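Local coordinates for uncharacterized protein (Novosphingobium aromaticivorans, PDB 2RFR) that is of unknown function but adopts an NTF2-like, cystatin-like fold and belongs to the SnoaL-like family, some of whose members are enzymes, at residues A[95-100]-A[123-128]. Sequence-based numbering, arbitrary orientation.
Sequences DTATAR and WTFRRT
Asp95 and Arg127 close one end of this strand pair with a salt bridge: OD1 of Asp95 takes the N-H of Arg127 NE at 2.8 Å. The bond arrives on the anti side of the carboxylate, well out of its plane, yet lies close to the plane of the guanidinium; the two flat groups stand nearly perpendicular, 81° apart. CG of Arg127 is anti to the backbone N (chi1 -170°), and a bend at chi3 (-54°) swings NE back to the carboxylate. The same two residues are joined through the backbone, Arg127 N to Asp95 O at 2.9 Å. Beyond Asp95, NH1 of Arg127 pairs with Asp17 and NH2 reaches Gly94 O, so the guanidinium is held at three nitrogens. With an alanine in place of Arg127, the carboxylates of Asp95 and Asp17 would probably lose their shared cation, and Gly94 O this donor.

From there the strands run antiparallel as part of the hairpin 96-109/112-128, within the curved sheet of the NTF2-like fold, whose long helix 5-33 packs on the face carrying Ala97, Ala99 and Phe125. Ala97 and Phe125 form a hydrogen-bonded pair, as do Ala99 and Trp123; in the latter, Trp123 N meets Ala99 O almost straight. Phe125 lays its ring edge along the neighbouring strand: CD1 lies 3.8 Å from Ala97 O, while CE1 touches Ala99 CB at 3.8 Å. Ile21 and Leu24 of the helix meet the same phenylalanine. Ala97 O also receives a CA-H...O contact from Thr124 CA at 3.3 Å.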
ATOM      1  N   ASP A  95     -22.074   5.682   9.315  1.00 11.41           N
ATOM      2  CA  ASP A  95     -21.184   5.783  10.467  1.00 11.18           C
ATOM      3  C   ASP A  95     -20.421   4.475  10.704  1.00 10.41           C
ATOM      4  O   ASP A  95     -19.808   4.343  11.748  1.00 11.54           O
ATOM      5  CB  ASP A  95     -21.970   6.179  11.717  1.00 11.33           C
ATOM      6  CG  ASP A  95     -22.604   7.544  11.611  1.00 13.11           C
ATOM      7  OD1 ASP A  95     -22.008   8.412  10.931  1.00 13.49           O
ATOM      8  OD2 ASP A  95     -23.687   7.742  12.212  1.00 19.15           O
ATOM      9  N   THR A  96     -20.505   3.544   9.770  1.00 10.75           N
ATOM     10  CA  THR A  96     -19.725   2.286   9.836  1.00 10.62           C
ATOM     11  C   THR A  96     -18.922   2.137   8.553  1.00  9.62           C
ATOM     12  O   THR A  96     -19.198   2.793   7.556  1.00 10.31           O
ATOM     13  CB  THR A  96     -20.613   1.079  10.082  1.00 13.59           C
ATOM     14  OG1 THR A  96     -21.474   0.870   8.970  1.00 16.95           O
ATOM     15  CG2 THR A  96     -21.381   1.167  11.465  1.00 15.43           C
ATOM     16  N   ALA A  97     -17.968   1.221   8.587  1.00  9.09           N
ATOM     17  CA  ALA A  97     -17.173   0.933   7.418  1.00  8.74           C
ATOM     18  C   ALA A  97     -16.574  -0.463   7.570  1.00  8.32           C
ATOM     19  O   ALA A  97     -16.457  -1.002   8.659  1.00  9.05           O
ATOM     20  CB  ALA A  97     -16.030   1.953   7.246  1.00 10.20           C
ATOM     21  N   THR A  98     -16.174  -0.976   6.411  0.61  9.04           N
ATOM     22  CA  THR A  98     -15.484  -2.284   6.292  0.61  8.82           C
ATOM     23  C   THR A  98     -14.265  -2.144   5.401  0.61  9.76           C
ATOM     24  O   THR A  98     -14.349  -1.453   4.370  0.61 11.69           O
ATOM     25  CB  THR A  98     -16.448  -3.343   5.692  0.61 10.18           C
ATOM     26  OG1 THR A  98     -17.672  -3.377   6.461  0.61 14.41           O
ATOM     27  CG2 THR A  98     -15.831  -4.768   5.710  0.61 11.72           C
ATOM     28  N   ALA A  99     -13.167  -2.816   5.744  1.00  7.80           N
ATOM     29  CA  ALA A  99     -12.000  -2.813   4.879  1.00  8.43           C
ATOM     30  C   ALA A  99     -11.505  -4.228   4.764  1.00  7.87           C
ATOM     31  O   ALA A  99     -11.640  -5.045   5.675  1.00  8.73           O
ATOM     32  CB  ALA A  99     -10.885  -1.932   5.461  1.00  9.62           C
ATOM     33  N   ARG A 100     -10.868  -4.545   3.657  0.56  7.84           N
ATOM     34  CA  ARG A 100     -10.183  -5.801   3.450  0.56  7.78           C
ATOM     35  C   ARG A 100      -8.782  -5.521   2.938  0.56  8.55           C
ATOM     36  O   ARG A 100      -8.588  -4.624   2.122  0.56  8.90           O
ATOM     37  CB  ARG A 100     -10.939  -6.674   2.460  0.56  9.27           C
ATOM     38  CG  ARG A 100     -12.295  -7.194   2.969  0.56 10.71           C
ATOM     39  CD  ARG A 100     -13.158  -7.652   1.807  0.56 14.35           C
ATOM     40  NE  ARG A 100     -13.781  -6.527   1.089  0.56 15.40           N
ATOM     41  CZ  ARG A 100     -13.903  -6.412  -0.243  0.56 18.51           C
ATOM     42  NH1 ARG A 100     -13.487  -7.343  -1.081  0.56 19.95           N
ATOM     43  NH2 ARG A 100     -14.456  -5.321  -0.765  0.56 17.04           N
ATOM     44  N   TRP A 123     -11.627  -5.919   8.392  1.00  7.83           N
ATOM     45  CA  TRP A 123     -11.741  -4.948   9.480  1.00  8.09           C
ATOM     46  C   TRP A 123     -13.099  -4.286   9.402  1.00  8.42           C
ATOM     47  O   TRP A 123     -13.581  -4.001   8.312  1.00  9.78           O
ATOM     48  CB  TRP A 123     -10.721  -3.861   9.301  1.00  8.95           C
ATOM     49  CG  TRP A 123      -9.271  -4.150   9.355  1.00  9.71           C
ATOM     50  CD1 TRP A 123      -8.516  -4.773   8.404  1.00 12.67           C
ATOM     51  CD2 TRP A 123      -8.354  -3.697  10.357  1.00  9.17           C
ATOM     52  NE1 TRP A 123      -7.211  -4.740   8.773  1.00 12.79           N
ATOM     53  CE2 TRP A 123      -7.058  -4.051   9.938  1.00 10.57           C
ATOM     54  CE3 TRP A 123      -8.494  -3.026  11.550  1.00  9.93           C
ATOM     55  CZ2 TRP A 123      -5.941  -3.755  10.681  1.00 11.51           C
ATOM     56  CZ3 TRP A 123      -7.372  -2.700  12.279  1.00 12.03           C
ATOM     57  CH2 TRP A 123      -6.114  -3.033  11.825  1.00 11.54           C
ATOM     58  N   THR A 124     -13.694  -4.010  10.535  1.00  8.18           N
ATOM     59  CA  THR A 124     -14.855  -3.149  10.656  1.00  8.15           C
ATOM     60  C   THR A 124     -14.512  -1.963  11.505  1.00  8.11           C
ATOM     61  O   THR A 124     -13.657  -2.038  12.390  1.00  9.47           O
ATOM     62  CB  THR A 124     -16.036  -3.879  11.184  1.00 10.16           C
ATOM     63  OG1 THR A 124     -15.765  -4.307  12.497  1.00 11.94           O
ATOM     64  CG2 THR A 124     -16.471  -5.056  10.334  1.00 13.61           C
ATOM     65  N   PHE A 125     -15.206  -0.846  11.245  1.00  8.32           N
ATOM     66  CA  PHE A 125     -14.933   0.432  11.897  1.00  8.51           C
ATOM     67  C   PHE A 125     -16.236   1.116  12.236  1.00  8.93           C
ATOM     68  O   PHE A 125     -17.269   0.885  11.611  1.00  9.56           O
ATOM     69  CB  PHE A 125     -14.126   1.356  10.979  1.00  8.76           C
ATOM     70  CG  PHE A 125     -12.850   0.782  10.461  1.00  8.18           C
ATOM     71  CD1 PHE A 125     -12.861   0.024   9.348  1.00  8.49           C
ATOM     72  CD2 PHE A 125     -11.662   0.942  11.121  1.00  8.61           C
ATOM     73  CE1 PHE A 125     -11.691  -0.542   8.865  1.00  8.83           C
ATOM     74  CE2 PHE A 125     -10.464   0.368  10.663  1.00  9.02           C
ATOM     75  CZ  PHE A 125     -10.510  -0.405   9.531  1.00  9.31           C
ATOM     76  N   ARG A 126     -16.140   2.060  13.159  1.00  9.93           N
ATOM     77  CA  ARG A 126     -17.256   2.972  13.379  1.00 11.92           C
ATOM     78  C   ARG A 126     -16.778   4.353  13.702  1.00 10.90           C
ATOM     79  O   ARG A 126     -15.709   4.571  14.210  1.00 10.39           O
ATOM     80  CB  ARG A 126     -18.219   2.431  14.382  1.00 17.30           C
ATOM     81  CG  ARG A 126     -17.813   2.488  15.745  1.00 18.30           C
ATOM     82  CD  ARG A 126     -19.095   2.242  16.598  1.00 25.69           C
ATOM     83  NE  ARG A 126     -18.698   2.231  17.965  1.00 23.50           N
ATOM     84  CZ  ARG A 126     -18.551   1.161  18.749  1.00 23.72           C
ATOM     85  NH1 ARG A 126     -18.841  -0.075  18.343  1.00 22.60           N
ATOM     86  NH2 ARG A 126     -18.152   1.381  19.988  1.00 27.37           N
ATOM     87  N   ARG A 127     -17.639   5.301  13.379  1.00  9.79           N
ATOM     88  CA  ARG A 127     -17.363   6.699  13.649  1.00 10.47           C
ATOM     89  C   ARG A 127     -17.646   6.926  15.105  1.00 12.60           C
ATOM     90  O   ARG A 127     -18.752   6.731  15.525  1.00 21.30           O
ATOM     91  CB  ARG A 127     -18.287   7.577  12.786  1.00 12.20           C
ATOM     92  CG  ARG A 127     -17.907   9.057  12.816  1.00 12.32           C
ATOM     93  CD  ARG A 127     -19.059   9.913  12.213  1.00 13.11           C
ATOM     94  NE  ARG A 127     -19.445   9.462  10.866  1.00 12.73           N
ATOM     95  CZ  ARG A 127     -18.733   9.744   9.761  1.00 12.25           C
ATOM     96  NH1 ARG A 127     -17.641  10.537   9.782  1.00 12.48           N
ATOM     97  NH2 ARG A 127     -19.139   9.283   8.586  1.00 12.36           N
ATOM     98  N   THR A 128     -16.724   7.444  15.846  1.00 13.24           N
ATOM     99  CA  THR A 128     -16.923   7.788  17.250  1.00 14.94           C
ATOM    100  C   THR A 128     -16.777   9.276  17.360  1.00 15.65           C
ATOM    101  O   THR A 128     -16.303   9.922  16.445  1.00 17.30           O
ATOM    102  CB  THR A 128     -15.857   7.123  18.158  1.00 13.71           C
ATOM    103  OG1 THR A 128     -14.611   7.849  18.118  1.00 13.95           O
ATOM    104  CG2 THR A 128     -15.655   5.627  17.809  1.00 13.89           C
TER